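PDB 1FPZ: cyclin-dependent kinase inhibitor 3 from Homo sapiens, which removes phosphate from phosphotyrosine, phosphoserine and phosphothreonine residues of proteins, and dephosphorylates the cell-cycle kinase CDK2 in a cyclin-dependent manner. Local coordinates for residues A[81-86]-A[144-149]; A[94-99]-A[137-142]; A[106-109]-A[113-116]. The protein carries 1 engineered substitution. One frame throughout, in Å; residues are numbered along the deposited sequence.

Contact 1: A[81-86]-A[144-149]; sequences RGELSK and LGRSCL. With SO4 (sulfate ion), chain G.
Arg-146, the arginine that closes the HCX5R P-loop of the protein-tyrosine phosphatases, meets Glu-83 in a two-pronged salt bridge. Glu-83 reaches out from helix 81-86, and Arg-146 comes from the opposite direction, from the first turn of helix 146-158. Carboxylate and guanidinium lie nearly coplanar, 12° apart. The arginine grips with both terminal nitrogens. NH1 of Arg-146 donates to OE2 of Glu-83 at 2.8 Å, and NH2 of Arg-146 donates to OE1 of Glu-83 at 3.1 Å. Both oxygens are met on their syn sides. Glu-83 gets there with an extended chain beyond CG (chi2 -176°), while Arg-146 bends at chi3 (-74°). The bend turns NE toward a bound sulfate, which sits at another part of the guanidinium edge. The fork therefore fixes the rotation of the guanidinium while NE faces the anion. Sulfate, probably from the crystallisation liquor, lies where a substrate phosphate would be expected. Gly-145 is the N-cap of helix 146-158, and a side chain there would run into the sulfate. The backbone N of Thr-80 also holds OE2 of Glu-83. NH1 of Arg-146 has a second acceptor, the carbonyl O of Ile-108.

Contact 2: A[94-99]-A[137-142]; sequences DLYQQC and LIHSYG. Engineered in segment 137-142: Ser-140 (natural residue Cys). With SO4 (sulfate ion), chain G.
The hydroxyl of Tyr-96 meets the imidazole of His-139 at the ring edge. NE2 of His-139 donates to OH of Tyr-96 over 3.3 Å, but weakly, the bond being bent to 125°. CD2 of His-139 is almost as near, 3.5 Å from the same OH. The oxygen lies close to the plane of the imidazole, beside the NE2 and CD2 edge. The tyrosine reaches it from helix 92-98, with CG anti to the carbonyl carbon (chi1 -72°), and the two side chains approach from opposite directions.

The other ring nitrogen is held more firmly. ND1 of His-139 donates to the carbonyl O of Ser-140 at 2.5 Å. That oxygen is met in its carbonyl plane, on a lone pair, though it lies 22° out of the imidazole plane. With ND1 held firmly and NE2 weakly, the buried ring probably has little freedom to turn. With an alanine at His-139, the Ser-140 carbonyl and the Tyr-96 hydroxyl would probably lose these donors, and a gap would open between helix and loop.

Further out, Ile-75 and Val-77 of the neighbouring strand and Pro-49 pack on the tyrosine. His-139 ends strand 136-139 of the central sheet, and its backbone pairs with Phe-76 and Phe-78. It also opens the HCX5R signature of the P-loop, the phosphate-binding loop of the phosphatase family. Ser-140 is an engineered replacement for the cysteine predicted to form the phosphocysteine intermediate. Gly-142 N makes a weak hydrogen bond to O3 of the sulfate at 3.4 Å.

The stronger ND1 bond ties the ring to the start of the loop, while the weak NE2 bond only steadies its far edge. This is consistent with the ring helping to set the start of the loop.

Contact 3: A[106-109]-A[113-116]; sequences HPIA and TPDI
Ile-108 turns CG2 anti to its own backbone N and CG1 anti to its carbonyl carbon (chi1 -55°); CG2 reaches the Thr-113 to Pro-114 peptide and CD1 reaches the proline ring. The two segments are the arms of the loop that joins strand 102-105 to helix 116-131 in the alpha/beta phosphatase fold. Its position is consistent with the general-acid loop of dual-specificity phosphatases. The loop doubles back, and the CA atoms of Ile-108 and Pro-114 come within 5.6 Å.

The branches have different targets. CG2 of Ile-108 lies against the backbone, 3.4 Å from the carbonyl C of Thr-113 and 3.6 Å from the N of Pro-114. It therefore covers the peptide link between these residues. Extension at chi2 (-179°) carries CD1 out to the side of the proline ring. CD1 of Ile-108 is 3.7 Å from CB of Pro-114, and CD of Pro-114 is 3.9 Å from the same methyl. The side chains of Ile-108 and Pro-114 cross at a slant. The contact is apolar, and both residues are buried.

Thr-113 takes part through its backbone, since its CB points away from the first arm. Its side chain instead meets Lys-184 and Gln-185 of helix 183-189. The loop packs on Leu-149 and Val-150 of helix 146-158, the helix that follows the phosphate-binding loop: Thr-113 and Pro-114 touch Leu-149, and Ile-108 touches Val-150. Backbone hydrogen bonding with Phe-78 ties Ile-108 back toward the central sheet.

Beyond the proline the chain enters helix 116-131. Asp-115 is its N-cap: OD1 of Asp-115 accepts a hydrogen bond from the backbone N of Ser-118.

How the contacts relate
Contacts 1, 2 and 3 lie near the P-loop end of one phosphatase domain. Along the chain they are nested, with contact 3 inside the loop closed by contact 2, and contact 2 inside that of contact 1. Strand 136-139 of contact 2 runs through the P-loop into helix 146-158 of contact 1, and both contacts touch the sulfate. Their centres are about 11 Å apart. Contacts 1 and 3 have centres about 10 Å apart and touch through Arg-146 and Leu-149. Contacts 2 and 3 do not touch; their centres are about 17 Å apart. Helix 146-158 connects the loop of contact 3 with the phosphate-binding site.

Contact 1: A[81-86]-A[144-149]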
ATOM      1  N   ARG A  81       2.614   9.752 -11.141  1.00 45.85           N
ATOM      2  CA  ARG A  81       2.767   9.588 -12.585  1.00 47.41           C
ATOM      3  C   ARG A  81       4.233   9.761 -12.997  1.00 46.98           C
ATOM      4  O   ARG A  81       4.749   9.014 -13.830  1.00 46.27           O
ATOM      5  CB  ARG A  81       1.900  10.615 -13.314  1.00 50.15           C
ATOM      6  CG  ARG A  81       1.627  11.878 -12.486  1.00 53.60           C
ATOM      7  CD  ARG A  81       1.440  13.117 -13.357  1.00 56.79           C
ATOM      8  NE  ARG A  81       2.705  13.512 -13.979  1.00 58.52           N
ATOM      9  CZ  ARG A  81       2.887  13.644 -15.286  1.00 58.26           C
ATOM     10  NH1 ARG A  81       1.877  13.415 -16.123  1.00 58.82           N
ATOM     11  NH2 ARG A  81       4.080  13.992 -15.754  1.00 57.99           N
ATOM     12  N   GLY A  82       4.892  10.758 -12.416  1.00 46.43           N
ATOM     13  CA  GLY A  82       6.290  10.983 -12.728  1.00 46.84           C
ATOM     14  C   GLY A  82       7.120   9.735 -12.467  1.00 47.23           C
ATOM     15  O   GLY A  82       7.919   9.306 -13.312  1.00 46.54           O
ATOM     16  N   GLU A  83       6.924   9.129 -11.302  1.00 46.30           N
ATOM     17  CA  GLU A  83       7.680   7.941 -10.959  1.00 45.03           C
ATOM     18  C   GLU A  83       7.478   6.852 -11.978  1.00 45.93           C
ATOM     19  O   GLU A  83       8.441   6.283 -12.486  1.00 45.86           O
ATOM     20  CB  GLU A  83       7.259   7.417  -9.602  1.00 45.12           C
ATOM     21  CG  GLU A  83       7.403   8.416  -8.498  1.00 43.02           C
ATOM     22  CD  GLU A  83       7.070   7.802  -7.181  1.00 42.39           C
ATOM     23  OE1 GLU A  83       7.806   6.874  -6.783  1.00 40.20           O
ATOM     24  OE2 GLU A  83       6.072   8.239  -6.562  1.00 42.49           O
ATOM     25  N   LEU A  84       6.220   6.552 -12.284  1.00 46.56           N
ATOM     26  CA  LEU A  84       5.946   5.501 -13.246  1.00 46.75           C
ATOM     27  C   LEU A  84       6.712   5.784 -14.532  1.00 47.99           C
ATOM     28  O   LEU A  84       7.070   4.861 -15.264  1.00 47.88           O
ATOM     29  CB  LEU A  84       4.439   5.383 -13.496  1.00 45.27           C
ATOM     30  CG  LEU A  84       3.656   4.936 -12.245  1.00 43.97           C
ATOM     31  CD1 LEU A  84       2.177   5.158 -12.436  1.00 43.31           C
ATOM     32  CD2 LEU A  84       3.928   3.482 -11.949  1.00 42.98           C
ATOM     33  N   SER A  85       6.978   7.062 -14.788  1.00 48.93           N
ATOM     34  CA  SER A  85       7.740   7.457 -15.968  1.00 49.90           C
ATOM     35  C   SER A  85       9.217   7.193 -15.704  1.00 50.26           C
ATOM     36  O   SER A  85       9.869   6.438 -16.428  1.00 49.53           O
ATOM     37  CB  SER A  85       7.535   8.936 -16.263  1.00 50.82           C
ATOM     38  OG  SER A  85       6.375   9.136 -17.048  1.00 51.59           O
ATOM     39  N   LYS A  86       9.738   7.826 -14.659  1.00 50.71           N
ATOM     40  CA  LYS A  86      11.132   7.651 -14.278  1.00 51.32           C
ATOM     41  C   LYS A  86      11.583   6.200 -14.330  1.00 53.06           C
ATOM     42  O   LYS A  86      12.527   5.855 -15.033  1.00 53.82           O
ATOM     43  CB  LYS A  86      11.371   8.172 -12.861  1.00 48.97           C
ATOM     44  CG  LYS A  86      12.736   7.793 -12.314  1.00 46.13           C
ATOM     45  CD  LYS A  86      13.053   8.544 -11.041  1.00 46.58           C
ATOM     46  CE  LYS A  86      13.184  10.032 -11.318  1.00 46.82           C
ATOM     47  NZ  LYS A  86      13.474  10.796 -10.076  1.00 47.43           N
ATOM     48  N   LEU A 144       7.861   0.801   1.453  1.00 45.50           N
ATOM     49  CA  LEU A 144       8.421   1.105   2.747  1.00 44.47           C
ATOM     50  C   LEU A 144       8.231   2.558   3.100  1.00 43.45           C
ATOM     51  O   LEU A 144       9.098   3.377   2.829  1.00 44.74           O
ATOM     52  CB  LEU A 144       9.908   0.771   2.696  1.00 44.43           C
ATOM     53  CG  LEU A 144      10.752   1.055   3.923  1.00 43.90           C
ATOM     54  CD1 LEU A 144      10.468  -0.004   4.963  1.00 44.81           C
ATOM     55  CD2 LEU A 144      12.224   1.043   3.540  1.00 44.44           C
ATOM     56  N   GLY A 145       7.093   2.891   3.693  1.00 42.90           N
ATOM     57  CA  GLY A 145       6.875   4.271   4.067  1.00 41.04           C
ATOM     58  C   GLY A 145       5.495   4.704   3.680  1.00 40.47           C
ATOM     59  O   GLY A 145       4.606   4.818   4.530  1.00 41.17           O
ATOM     60  N   ARG A 146       5.313   4.974   2.395  1.00 39.17           N
ATOM     61  CA  ARG A 146       4.009   5.370   1.937  1.00 37.25           C
ATOM     62  C   ARG A 146       3.097   4.160   2.119  1.00 35.36           C
ATOM     63  O   ARG A 146       2.010   4.293   2.660  1.00 34.81           O
ATOM     64  CB  ARG A 146       4.088   5.836   0.475  1.00 37.27           C
ATOM     65  CG  ARG A 146       4.702   7.252   0.327  1.00 36.12           C
ATOM     66  CD  ARG A 146       4.739   7.757  -1.123  1.00 33.37           C
ATOM     67  NE  ARG A 146       5.776   7.092  -1.903  1.00 31.24           N
ATOM     68  CZ  ARG A 146       6.036   7.346  -3.177  1.00 32.14           C
ATOM     69  NH1 ARG A 146       5.320   8.267  -3.830  1.00 32.98           N
ATOM     70  NH2 ARG A 146       7.003   6.679  -3.802  1.00 30.43           N
ATOM     71  N   SER A 147       3.554   2.980   1.712  1.00 33.63           N
ATOM     72  CA  SER A 147       2.733   1.777   1.854  1.00 33.57           C
ATOM     73  C   SER A 147       2.488   1.391   3.300  1.00 34.58           C
ATOM     74  O   SER A 147       1.375   0.996   3.653  1.00 33.72           O
ATOM     75  CB  SER A 147       3.359   0.590   1.128  1.00 32.24           C
ATOM     76  OG  SER A 147       3.241   0.745  -0.261  1.00 30.58           O
ATOM     77  N   CYS A 148       3.518   1.512   4.142  1.00 35.12           N
ATOM     78  CA  CYS A 148       3.366   1.168   5.552  1.00 34.96           C
ATOM     79  C   CYS A 148       2.498   2.187   6.239  1.00 35.01           C
ATOM     80  O   CYS A 148       1.781   1.872   7.194  1.00 35.39           O
ATOM     81  CB  CYS A 148       4.717   1.119   6.235  1.00 35.48           C
ATOM     82  SG  CYS A 148       5.799   0.026   5.385  1.00 39.52           S
ATOM     83  N   LEU A 149       2.552   3.421   5.742  1.00 34.53           N
ATOM     84  CA  LEU A 149       1.740   4.495   6.302  1.00 33.49           C
ATOM     85  C   LEU A 149       0.259   4.142   6.126  1.00 32.70           C
ATOM     86  O   LEU A 149      -0.527   4.216   7.076  1.00 34.77           O
ATOM     87  CB  LEU A 149       2.056   5.816   5.589  1.00 34.22           C
ATOM     88  CG  LEU A 149       1.338   7.099   5.981  1.00 34.20           C
ATOM     89  CD1 LEU A 149       2.007   7.724   7.176  1.00 34.60           C
ATOM     90  CD2 LEU A 149       1.395   8.063   4.820  1.00 33.44           C
TER
HETATM   91  S   SO4 G 900       7.978   4.907   0.101  1.00 32.03           S
HETATM   92  O1  SO4 G 900       7.204   6.059  -0.327  1.00 33.49           O
HETATM   93  O2  SO4 G 900       8.982   5.410   1.055  1.00 34.21           O
HETATM   94  O3  SO4 G 900       8.571   4.239  -1.086  1.00 28.44           O
HETATM   95  O4  SO4 G 900       7.131   3.973   0.860  1.00 32.79           O

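Contact 2: A[94-99]-A[137-142]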
ATOM      1  N   ASP A  94      -2.283   0.564 -16.861  1.00 39.87           N
ATOM      2  CA  ASP A  94      -2.853  -0.034 -18.068  1.00 41.40           C
ATOM      3  C   ASP A  94      -2.712  -1.555 -18.001  1.00 40.71           C
ATOM      4  O   ASP A  94      -3.684  -2.312 -18.094  1.00 40.93           O
ATOM      5  CB  ASP A  94      -2.088   0.404 -19.336  1.00 44.81           C
ATOM      6  CG  ASP A  94      -2.088   1.910 -19.578  1.00 48.40           C
ATOM      7  OD1 ASP A  94      -1.630   2.297 -20.682  1.00 49.67           O
ATOM      8  OD2 ASP A  94      -2.519   2.700 -18.702  1.00 50.52           O
ATOM      9  N   LEU A  95      -1.462  -1.989 -17.881  1.00 39.41           N
ATOM     10  CA  LEU A  95      -1.145  -3.408 -17.826  1.00 37.95           C
ATOM     11  C   LEU A  95      -1.907  -4.208 -16.790  1.00 37.77           C
ATOM     12  O   LEU A  95      -2.353  -5.320 -17.083  1.00 38.15           O
ATOM     13  CB  LEU A  95       0.352  -3.618 -17.608  1.00 37.85           C
ATOM     14  CG  LEU A  95       1.226  -3.277 -18.818  1.00 37.78           C
ATOM     15  CD1 LEU A  95       2.642  -3.798 -18.610  1.00 34.88           C
ATOM     16  CD2 LEU A  95       0.623  -3.904 -20.073  1.00 38.20           C
ATOM     17  N   TYR A  96      -2.052  -3.658 -15.586  1.00 36.63           N
ATOM     18  CA  TYR A  96      -2.769  -4.343 -14.515  1.00 35.94           C
ATOM     19  C   TYR A  96      -4.208  -4.629 -14.907  1.00 35.69           C
ATOM     20  O   TYR A  96      -4.739  -5.707 -14.641  1.00 35.78           O
ATOM     21  CB  TYR A  96      -2.825  -3.491 -13.231  1.00 35.57           C
ATOM     22  CG  TYR A  96      -1.552  -3.335 -12.436  1.00 34.03           C
ATOM     23  CD1 TYR A  96      -1.542  -2.567 -11.272  1.00 34.27           C
ATOM     24  CD2 TYR A  96      -0.373  -3.961 -12.815  1.00 34.08           C
ATOM     25  CE1 TYR A  96      -0.397  -2.430 -10.504  1.00 32.57           C
ATOM     26  CE2 TYR A  96       0.775  -3.831 -12.057  1.00 32.81           C
ATOM     27  CZ  TYR A  96       0.756  -3.066 -10.900  1.00 32.46           C
ATOM     28  OH  TYR A  96       1.881  -2.949 -10.136  1.00 31.13           O
ATOM     29  N   GLN A  97      -4.858  -3.631 -15.493  1.00 35.15           N
ATOM     30  CA  GLN A  97      -6.245  -3.780 -15.873  1.00 34.18           C
ATOM     31  C   GLN A  97      -6.388  -4.699 -17.083  1.00 36.26           C
ATOM     32  O   GLN A  97      -7.363  -5.439 -17.202  1.00 35.51           O
ATOM     33  CB  GLN A  97      -6.841  -2.408 -16.128  1.00 33.07           C
ATOM     34  CG  GLN A  97      -6.754  -1.496 -14.894  1.00 29.76           C
ATOM     35  CD  GLN A  97      -7.154  -0.084 -15.205  1.00 27.08           C
ATOM     36  OE1 GLN A  97      -6.312   0.779 -15.392  1.00 28.01           O
ATOM     37  NE2 GLN A  97      -8.449   0.153 -15.286  1.00 25.70           N
ATOM     38  N   GLN A  98      -5.403  -4.672 -17.968  1.00 37.92           N
ATOM     39  CA  GLN A  98      -5.439  -5.537 -19.138  1.00 40.03           C
ATOM     40  C   GLN A  98      -5.431  -6.978 -18.666  1.00 40.31           C
ATOM     41  O   GLN A  98      -5.935  -7.866 -19.350  1.00 40.90           O
ATOM     42  CB  GLN A  98      -4.207  -5.322 -20.006  1.00 41.40           C
ATOM     43  CG  GLN A  98      -4.088  -3.934 -20.594  1.00 43.83           C
ATOM     44  CD  GLN A  98      -2.973  -3.870 -21.595  1.00 43.05           C
ATOM     45  OE1 GLN A  98      -2.824  -4.777 -22.404  1.00 44.32           O
ATOM     46  NE2 GLN A  98      -2.183  -2.804 -21.553  1.00 44.56           N
ATOM     47  N   CYS A  99      -4.848  -7.200 -17.486  1.00 39.48           N
ATOM     48  CA  CYS A  99      -4.745  -8.535 -16.906  1.00 37.98           C
ATOM     49  C   CYS A  99      -5.905  -8.887 -16.002  1.00 37.35           C
ATOM     50  O   CYS A  99      -5.873  -9.895 -15.307  1.00 36.98           O
ATOM     51  CB  CYS A  99      -3.465  -8.667 -16.102  1.00 39.01           C
ATOM     52  SG  CYS A  99      -2.344  -9.876 -16.753  1.00 42.72           S
ATOM     53  N   LEU A 137      -3.403  -6.383  -2.779  1.00 21.80           N
ATOM     54  CA  LEU A 137      -1.989  -6.036  -2.716  1.00 20.04           C
ATOM     55  C   LEU A 137      -1.766  -4.509  -2.849  1.00 20.29           C
ATOM     56  O   LEU A 137      -2.432  -3.855  -3.668  1.00 18.50           O
ATOM     57  CB  LEU A 137      -1.283  -6.738  -3.858  1.00 20.62           C
ATOM     58  CG  LEU A 137      -0.110  -6.023  -4.491  1.00 21.28           C
ATOM     59  CD1 LEU A 137       1.096  -6.159  -3.590  1.00 21.72           C
ATOM     60  CD2 LEU A 137       0.140  -6.621  -5.890  1.00 22.11           C
ATOM     61  N   ILE A 138      -0.830  -3.940  -2.067  1.00 20.30           N
ATOM     62  CA  ILE A 138      -0.560  -2.502  -2.165  1.00 18.75           C
ATOM     63  C   ILE A 138       0.929  -2.244  -2.351  1.00 19.89           C
ATOM     64  O   ILE A 138       1.759  -2.970  -1.832  1.00 17.38           O
ATOM     65  CB  ILE A 138      -1.083  -1.720  -0.922  1.00 18.05           C
ATOM     66  CG1 ILE A 138      -0.083  -1.778   0.245  1.00 18.79           C
ATOM     67  CG2 ILE A 138      -2.390  -2.342  -0.452  1.00 16.27           C
ATOM     68  CD1 ILE A 138      -0.613  -1.186   1.519  1.00 16.21           C
ATOM     69  N   HIS A 139       1.276  -1.211  -3.108  1.00 21.65           N
ATOM     70  CA  HIS A 139       2.678  -0.919  -3.309  1.00 23.84           C
ATOM     71  C   HIS A 139       2.964   0.531  -3.632  1.00 25.51           C
ATOM     72  O   HIS A 139       2.132   1.258  -4.162  1.00 25.84           O
ATOM     73  CB  HIS A 139       3.247  -1.788  -4.432  1.00 23.66           C
ATOM     74  CG  HIS A 139       3.144  -1.172  -5.800  1.00 22.96           C
ATOM     75  ND1 HIS A 139       3.757   0.020  -6.129  1.00 23.33           N
ATOM     76  CD2 HIS A 139       2.546  -1.610  -6.931  1.00 21.54           C
ATOM     77  CE1 HIS A 139       3.546   0.286  -7.404  1.00 21.08           C
ATOM     78  NE2 HIS A 139       2.811  -0.687  -7.915  1.00 21.93           N
ATOM     79  N   SER A 140       4.182   0.917  -3.313  1.00 28.23           N
ATOM     80  CA  SER A 140       4.717   2.240  -3.546  1.00 30.05           C
ATOM     81  C   SER A 140       5.913   2.029  -4.481  1.00 32.12           C
ATOM     82  O   SER A 140       5.843   1.267  -5.441  1.00 32.68           O
ATOM     83  CB  SER A 140       5.211   2.809  -2.232  1.00 28.14           C
ATOM     84  OG  SER A 140       4.306   3.753  -1.738  1.00 28.83           O
ATOM     85  N   TYR A 141       7.011   2.704  -4.175  1.00 35.00           N
ATOM     86  CA  TYR A 141       8.229   2.548  -4.950  1.00 38.04           C
ATOM     87  C   TYR A 141       9.003   1.390  -4.307  1.00 38.30           C
ATOM     88  O   TYR A 141       9.289   0.384  -4.958  1.00 38.19           O
ATOM     89  CB  TYR A 141       9.051   3.844  -4.904  1.00 41.34           C
ATOM     90  CG  TYR A 141      10.382   3.709  -5.610  1.00 44.81           C
ATOM     91  CD1 TYR A 141      11.506   4.398  -5.155  1.00 44.96           C
ATOM     92  CD2 TYR A 141      10.533   2.823  -6.686  1.00 46.44           C
ATOM     93  CE1 TYR A 141      12.760   4.201  -5.744  1.00 47.19           C
ATOM     94  CE2 TYR A 141      11.778   2.620  -7.286  1.00 47.90           C
ATOM     95  CZ  TYR A 141      12.888   3.307  -6.805  1.00 47.35           C
ATOM     96  OH  TYR A 141      14.123   3.055  -7.354  1.00 46.84           O
ATOM     97  N   GLY A 142       9.303   1.535  -3.020  1.00 38.36           N
ATOM     98  CA  GLY A 142      10.019   0.492  -2.307  1.00 40.47           C
ATOM     99  C   GLY A 142       9.202  -0.216  -1.236  1.00 41.46           C
ATOM    100  O   GLY A 142       9.757  -0.926  -0.394  1.00 41.63           O
TER
HETATM  101  S   SO4 G 900       7.978   4.907   0.101  1.00 32.03           S
HETATM  102  O1  SO4 G 900       7.204   6.059  -0.327  1.00 33.49           O
HETATM  103  O2  SO4 G 900       8.982   5.410   1.055  1.00 34.21           O
HETATM  104  O3  SO4 G 900       8.571   4.239  -1.086  1.00 28.44           O
HETATM  105  O4  SO4 G 900       7.131   3.973   0.860  1.00 32.79           O

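Contact 3: A[106-109]-A[113-116]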
ATOM      1  N   HIS A 106      -3.873   5.910  -6.174  1.00 17.92           N
ATOM      2  CA  HIS A 106      -4.022   7.035  -5.266  1.00 16.99           C
ATOM      3  C   HIS A 106      -2.646   7.618  -4.987  1.00 18.65           C
ATOM      4  O   HIS A 106      -2.047   7.377  -3.916  1.00 16.39           O
ATOM      5  CB  HIS A 106      -4.621   6.590  -3.941  1.00 16.24           C
ATOM      6  CG  HIS A 106      -5.948   5.930  -4.070  1.00 13.11           C
ATOM      7  ND1 HIS A 106      -7.131   6.591  -3.836  1.00 13.12           N
ATOM      8  CD2 HIS A 106      -6.281   4.662  -4.389  1.00 12.93           C
ATOM      9  CE1 HIS A 106      -8.139   5.755  -3.999  1.00 12.92           C
ATOM     10  NE2 HIS A 106      -7.650   4.575  -4.331  1.00 12.11           N
ATOM     11  N   PRO A 107      -2.127   8.402  -5.934  1.00 21.82           N
ATOM     12  CA  PRO A 107      -0.801   9.016  -5.772  1.00 24.97           C
ATOM     13  C   PRO A 107      -0.534   9.774  -4.460  1.00 27.06           C
ATOM     14  O   PRO A 107      -1.325  10.600  -4.035  1.00 25.31           O
ATOM     15  CB  PRO A 107      -0.670   9.910  -7.016  1.00 23.95           C
ATOM     16  CG  PRO A 107      -2.090  10.155  -7.450  1.00 22.96           C
ATOM     17  CD  PRO A 107      -2.771   8.828  -7.189  1.00 23.06           C
ATOM     18  N   ILE A 108       0.573   9.442  -3.797  1.00 30.39           N
ATOM     19  CA  ILE A 108       0.971  10.128  -2.574  1.00 32.24           C
ATOM     20  C   ILE A 108       2.427  10.513  -2.806  1.00 35.47           C
ATOM     21  O   ILE A 108       3.227   9.740  -3.349  1.00 35.41           O
ATOM     22  CB  ILE A 108       0.858   9.240  -1.326  1.00 32.44           C
ATOM     23  CG1 ILE A 108      -0.556   8.676  -1.199  1.00 31.46           C
ATOM     24  CG2 ILE A 108       1.127  10.068  -0.084  1.00 31.57           C
ATOM     25  CD1 ILE A 108      -0.757   7.807   0.042  1.00 29.30           C
ATOM     26  N   ALA A 109       2.748  11.743  -2.450  1.00 39.34           N
ATOM     27  CA  ALA A 109       4.083  12.272  -2.634  1.00 42.63           C
ATOM     28  C   ALA A 109       5.167  11.427  -1.967  1.00 44.69           C
ATOM     29  O   ALA A 109       5.060  11.102  -0.793  1.00 44.78           O
ATOM     30  CB  ALA A 109       4.121  13.682  -2.099  1.00 42.64           C
ATOM     31  N   THR A 113       2.523  12.337   2.605  1.00 56.41           N
ATOM     32  CA  THR A 113       1.348  11.701   3.168  1.00 56.49           C
ATOM     33  C   THR A 113       0.095  12.102   2.391  1.00 56.81           C
ATOM     34  O   THR A 113       0.086  13.119   1.697  1.00 58.27           O
ATOM     35  CB  THR A 113       1.194  12.096   4.632  1.00 56.68           C
ATOM     36  OG1 THR A 113       1.001  13.508   4.721  1.00 57.77           O
ATOM     37  CG2 THR A 113       2.446  11.729   5.410  1.00 55.87           C
ATOM     38  N   PRO A 114      -0.983  11.309   2.492  1.00 56.33           N
ATOM     39  CA  PRO A 114      -2.215  11.634   1.773  1.00 55.58           C
ATOM     40  C   PRO A 114      -3.058  12.596   2.575  1.00 55.42           C
ATOM     41  O   PRO A 114      -3.069  12.532   3.795  1.00 55.32           O
ATOM     42  CB  PRO A 114      -2.902  10.285   1.665  1.00 55.24           C
ATOM     43  CG  PRO A 114      -2.625   9.715   3.023  1.00 54.96           C
ATOM     44  CD  PRO A 114      -1.140  10.037   3.227  1.00 55.77           C
ATOM     45  N   ASP A 115      -3.774  13.485   1.899  1.00 55.22           N
ATOM     46  CA  ASP A 115      -4.644  14.399   2.621  1.00 54.45           C
ATOM     47  C   ASP A 115      -5.703  13.498   3.233  1.00 53.29           C
ATOM     48  O   ASP A 115      -5.860  12.347   2.821  1.00 53.82           O
ATOM     49  CB  ASP A 115      -5.288  15.407   1.671  1.00 55.89           C
ATOM     50  CG  ASP A 115      -6.133  14.746   0.618  1.00 55.25           C
ATOM     51  OD1 ASP A 115      -7.222  14.235   0.958  1.00 55.52           O
ATOM     52  OD2 ASP A 115      -5.695  14.731  -0.546  1.00 55.81           O
ATOM     53  N   ILE A 116      -6.426  14.020   4.214  1.00 51.56           N
ATOM     54  CA  ILE A 116      -7.444  13.246   4.903  1.00 49.97           C
ATOM     55  C   ILE A 116      -8.580  12.743   4.044  1.00 48.03           C
ATOM     56  O   ILE A 116      -9.119  11.668   4.288  1.00 48.00           O
ATOM     57  CB  ILE A 116      -8.025  14.046   6.080  1.00 51.32           C
ATOM     58  CG1 ILE A 116      -8.146  15.532   5.698  1.00 50.87           C
ATOM     59  CG2 ILE A 116      -7.136  13.859   7.315  1.00 50.87           C
ATOM     60  CD1 ILE A 116      -8.638  16.405   6.820  1.00 51.37           C
TER